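Local coordinates for TRAS1 ORF2p (Bombyx mori, PDB 1WDU), which probably nicks telomeric DNA through its N-terminal endonuclease domain, the part described here, to start insertion of a non-LTR retrotransposon, at residues Gly79-Val87 and Thr118-Pro126. The protein carries 1 engineered substitution. Numbering follows the deposited sequence.
With PO4 (phosphate ion), chain C.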
loop_
_atom_site.group_PDB
_atom_site.type_symbol
_atom_site.label_atom_id
_atom_site.label_comp_id
_atom_site.label_asym_id
_atom_site.label_seq_id
_atom_site.Cartn_x
_atom_site.Cartn_y
_atom_site.Cartn_z
ATOM N N GLY A 79 10.869 10.189 -15.551
ATOM C CA GLY A 79 9.549 9.584 -15.605
ATOM C C GLY A 79 9.255 8.580 -14.503
ATOM O O GLY A 79 8.167 8.006 -14.468
ATOM N N THR A 80 10.215 8.381 -13.601
ATOM C CA THR A 80 10.074 7.431 -12.497
ATOM C C THR A 80 8.976 7.753 -11.483
ATOM O O THR A 80 8.947 8.827 -10.883
ATOM C CB THR A 80 11.420 7.257 -11.737
ATOM O OG1 THR A 80 12.204 6.262 -12.399
ATOM C CG2 THR A 80 11.192 6.817 -10.291
ATOM N N VAL A 81 8.079 6.789 -11.305
ATOM C CA VAL A 81 6.977 6.898 -10.359
ATOM C C VAL A 81 7.231 5.823 -9.311
ATOM O O VAL A 81 7.351 4.643 -9.633
ATOM C CB VAL A 81 5.623 6.651 -11.052
ATOM C CG1 VAL A 81 4.497 6.734 -10.045
ATOM C CG2 VAL A 81 5.423 7.683 -12.171
ATOM N N LYS A 82 7.331 6.231 -8.057
ATOM C CA LYS A 82 7.612 5.287 -6.987
ATOM C C LYS A 82 6.372 4.647 -6.375
ATOM O O LYS A 82 6.450 3.554 -5.829
ATOM C CB LYS A 82 8.444 5.984 -5.908
ATOM C CG LYS A 82 9.674 6.657 -6.496
ATOM C CD LYS A 82 10.529 7.328 -5.448
ATOM C CE LYS A 82 11.674 8.092 -6.103
ATOM N NZ LYS A 82 12.446 8.851 -5.086
ATOM N N ALA A 83 5.230 5.317 -6.481
ATOM C CA ALA A 83 3.992 4.790 -5.925
ATOM C C ALA A 83 2.767 5.158 -6.759
ATOM O O ALA A 83 2.721 6.195 -7.420
ATOM C CB ALA A 83 3.816 5.277 -4.509
ATOM N N ALA A 84 1.773 4.281 -6.732
ATOM C CA ALA A 84 0.560 4.521 -7.481
ATOM C C ALA A 84 -0.591 3.707 -6.930
ATOM O O ALA A 84 -0.404 2.727 -6.207
ATOM C CB ALA A 84 0.774 4.191 -8.944
ATOM N N ILE A 85 -1.796 4.134 -7.276
ATOM C CA ILE A 85 -2.982 3.432 -6.848
ATOM C C ILE A 85 -3.835 3.140 -8.082
ATOM O O ILE A 85 -4.237 4.051 -8.808
ATOM C CB ILE A 85 -3.770 4.263 -5.818
ATOM C CG1 ILE A 85 -2.935 4.410 -4.537
ATOM C CG2 ILE A 85 -5.106 3.600 -5.530
ATOM C CD1 ILE A 85 -3.573 5.261 -3.439
ATOM N N ALA A 86 -4.083 1.859 -8.330
ATOM C CA ALA A 86 -4.896 1.450 -9.474
ATOM C C ALA A 86 -6.303 1.081 -9.023
ATOM O O ALA A 86 -6.493 0.304 -8.083
ATOM C CB ALA A 86 -4.252 0.258 -10.176
ATOM N N VAL A 87 -7.294 1.650 -9.690
ATOM C CA VAL A 87 -8.678 1.357 -9.372
ATOM C C VAL A 87 -9.257 0.581 -10.549
ATOM O O VAL A 87 -9.426 1.128 -11.639
ATOM C CB VAL A 87 -9.489 2.650 -9.145
ATOM C CG1 VAL A 87 -10.925 2.301 -8.786
ATOM C CG2 VAL A 87 -8.848 3.481 -8.020
ATOM N N THR A 118 -9.980 6.919 2.747
ATOM C CA THR A 118 -8.798 7.560 2.192
ATOM C C THR A 118 -7.729 6.466 2.101
ATOM O O THR A 118 -7.367 5.847 3.106
ATOM C CB THR A 118 -8.300 8.696 3.108
ATOM O OG1 THR A 118 -9.355 9.645 3.302
ATOM C CG2 THR A 118 -7.097 9.410 2.485
ATOM N N LEU A 119 -7.244 6.218 0.890
ATOM C CA LEU A 119 -6.238 5.182 0.654
ATOM C C LEU A 119 -4.884 5.778 0.339
ATOM O O LEU A 119 -4.782 6.826 -0.283
ATOM C CB LEU A 119 -6.633 4.306 -0.536
ATOM C CG LEU A 119 -7.878 3.438 -0.461
ATOM C CD1 LEU A 119 -8.205 2.934 -1.859
ATOM C CD2 LEU A 119 -7.639 2.282 0.508
ATOM N N VAL A 120 -3.828 5.107 0.762
ATOM C CA VAL A 120 -2.521 5.628 0.436
ATOM C C VAL A 120 -1.537 4.525 0.104
ATOM O O VAL A 120 -1.494 3.491 0.768
ATOM C CB VAL A 120 -1.984 6.559 1.570
ATOM C CG1 VAL A 120 -2.568 6.156 2.880
ATOM C CG2 VAL A 120 -0.454 6.534 1.606
ATOM N N SER A 121 -0.791 4.738 -0.974
ATOM C CA SER A 121 0.229 3.798 -1.403
ATOM C C SER A 121 1.529 4.570 -1.225
ATOM O O SER A 121 1.647 5.709 -1.673
ATOM C CB SER A 121 0.040 3.394 -2.872
ATOM O OG SER A 121 1.029 2.450 -3.268
ATOM N N TYR A 122 2.499 3.944 -0.569
ATOM C CA TYR A 122 3.768 4.599 -0.297
ATOM C C TYR A 122 4.982 3.718 -0.570
ATOM O O TYR A 122 4.890 2.491 -0.630
ATOM C CB TYR A 122 3.815 5.034 1.164
ATOM C CG TYR A 122 3.875 3.871 2.140
ATOM C CD1 TYR A 122 2.717 3.355 2.729
ATOM C CD2 TYR A 122 5.101 3.285 2.476
ATOM C CE1 TYR A 122 2.778 2.295 3.635
ATOM C CE2 TYR A 122 5.173 2.219 3.374
ATOM C CZ TYR A 122 4.011 1.730 3.951
ATOM O OH TYR A 122 4.108 0.683 4.841
ATOM N N TYR A 123 6.125 4.379 -0.711
ATOM C CA TYR A 123 7.402 3.724 -0.941
ATOM C C TYR A 123 8.525 4.595 -0.345
ATOM O O TYR A 123 8.692 5.757 -0.715
ATOM C CB TYR A 123 7.636 3.505 -2.435
ATOM C CG TYR A 123 9.002 2.929 -2.730
ATOM C CD1 TYR A 123 10.058 3.752 -3.120
ATOM C CD2 TYR A 123 9.257 1.570 -2.560
ATOM C CE1 TYR A 123 11.329 3.240 -3.328
ATOM C CE2 TYR A 123 10.518 1.047 -2.761
ATOM C CZ TYR A 123 11.552 1.886 -3.145
ATOM O OH TYR A 123 12.807 1.369 -3.342
ATOM N N PHE A 124 9.277 4.018 0.586
ATOM C CA PHE A 124 10.375 4.711 1.246
ATOM C C PHE A 124 11.703 4.094 0.774
ATOM O O PHE A 124 11.934 2.894 0.968
ATOM C CB PHE A 124 10.243 4.553 2.769
ATOM C CG PHE A 124 8.912 5.025 3.334
ATOM C CD1 PHE A 124 8.458 4.539 4.555
ATOM C CD2 PHE A 124 8.120 5.956 2.642
ATOM C CE1 PHE A 124 7.245 4.962 5.087
ATOM C CE2 PHE A 124 6.903 6.388 3.161
ATOM C CZ PHE A 124 6.463 5.885 4.394
ATOM N N GLU A 125 12.565 4.906 0.157
ATOM C CA GLU A 125 13.861 4.411 -0.315
ATOM C C GLU A 125 14.573 3.774 0.867
ATOM O O GLU A 125 14.462 4.257 1.994
ATOM C CB GLU A 125 14.745 5.549 -0.827
ATOM C CG GLU A 125 14.004 6.771 -1.307
ATOM C CD GLU A 125 13.376 6.551 -2.644
ATOM O OE1 GLU A 125 13.761 5.564 -3.319
ATOM O OE2 GLU A 125 12.510 7.372 -3.020
ATOM N N PRO A 126 15.326 2.691 0.626
ATOM C CA PRO A 126 16.052 2.008 1.698
ATOM C C PRO A 126 17.302 2.787 2.109
ATOM O O PRO A 126 17.843 2.572 3.196
ATOM C CB PRO A 126 16.410 0.672 1.061
ATOM C CG PRO A 126 16.737 1.091 -0.340
ATOM C CD PRO A 126 15.582 2.036 -0.672
HETATM P P PO4 C . 13.221 -1.993 -3.465
HETATM O O1 PO4 C . 14.717 -1.576 -3.691
HETATM O O2 PO4 C . 13.015 -3.490 -3.385
HETATM O O3 PO4 C . 12.593 -1.174 -2.325
HETATM O O4 PO4 C . 12.498 -1.511 -4.738
#
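Lys82 turns CG away from its own carbonyl carbon (chi1 -52°) and runs fully extended from there, while Glu125 folds back at chi2 (-75°); the two side chains cross at about a right angle, and their ends form a salt bridge. Lys82 NZ reaches Glu125 OE2 at 2.5 Å, from above the carboxylate plane, and the same oxygen also accepts a hydrogen bond from Asn104 ND2. Nearer the backbone, Lys82 CB lies 3.9 Å from Tyr123 CD1. Tyr123 OH donates to phosphate O3 at 2.7 Å, with that oxygen in the plane of the ring at its edge; His234 NE2 also binds this ion, which probably came from the crystallisation liquor. Strands 83-87 and 118-123 belong to the two different sheets of the four-layered alpha/beta sandwich, a DNase I-like fold, and face each other with axes 5.9 Å apart at closest approach. In the buried interface between them, Ile85 rests CG1 on Ser121 CB at 3.6 Å, and Ile85 CD1 lies 3.7 Å from Leu119 O. Ala83 CB sits 3.6 Å from Ser121 O. The hydroxyl of Ser121 is engaged by Ile51 O and Gln52 NE2, tying strand 118-123 to the C-terminal end of strand 48-52, next to strand 83-87 in its sheet.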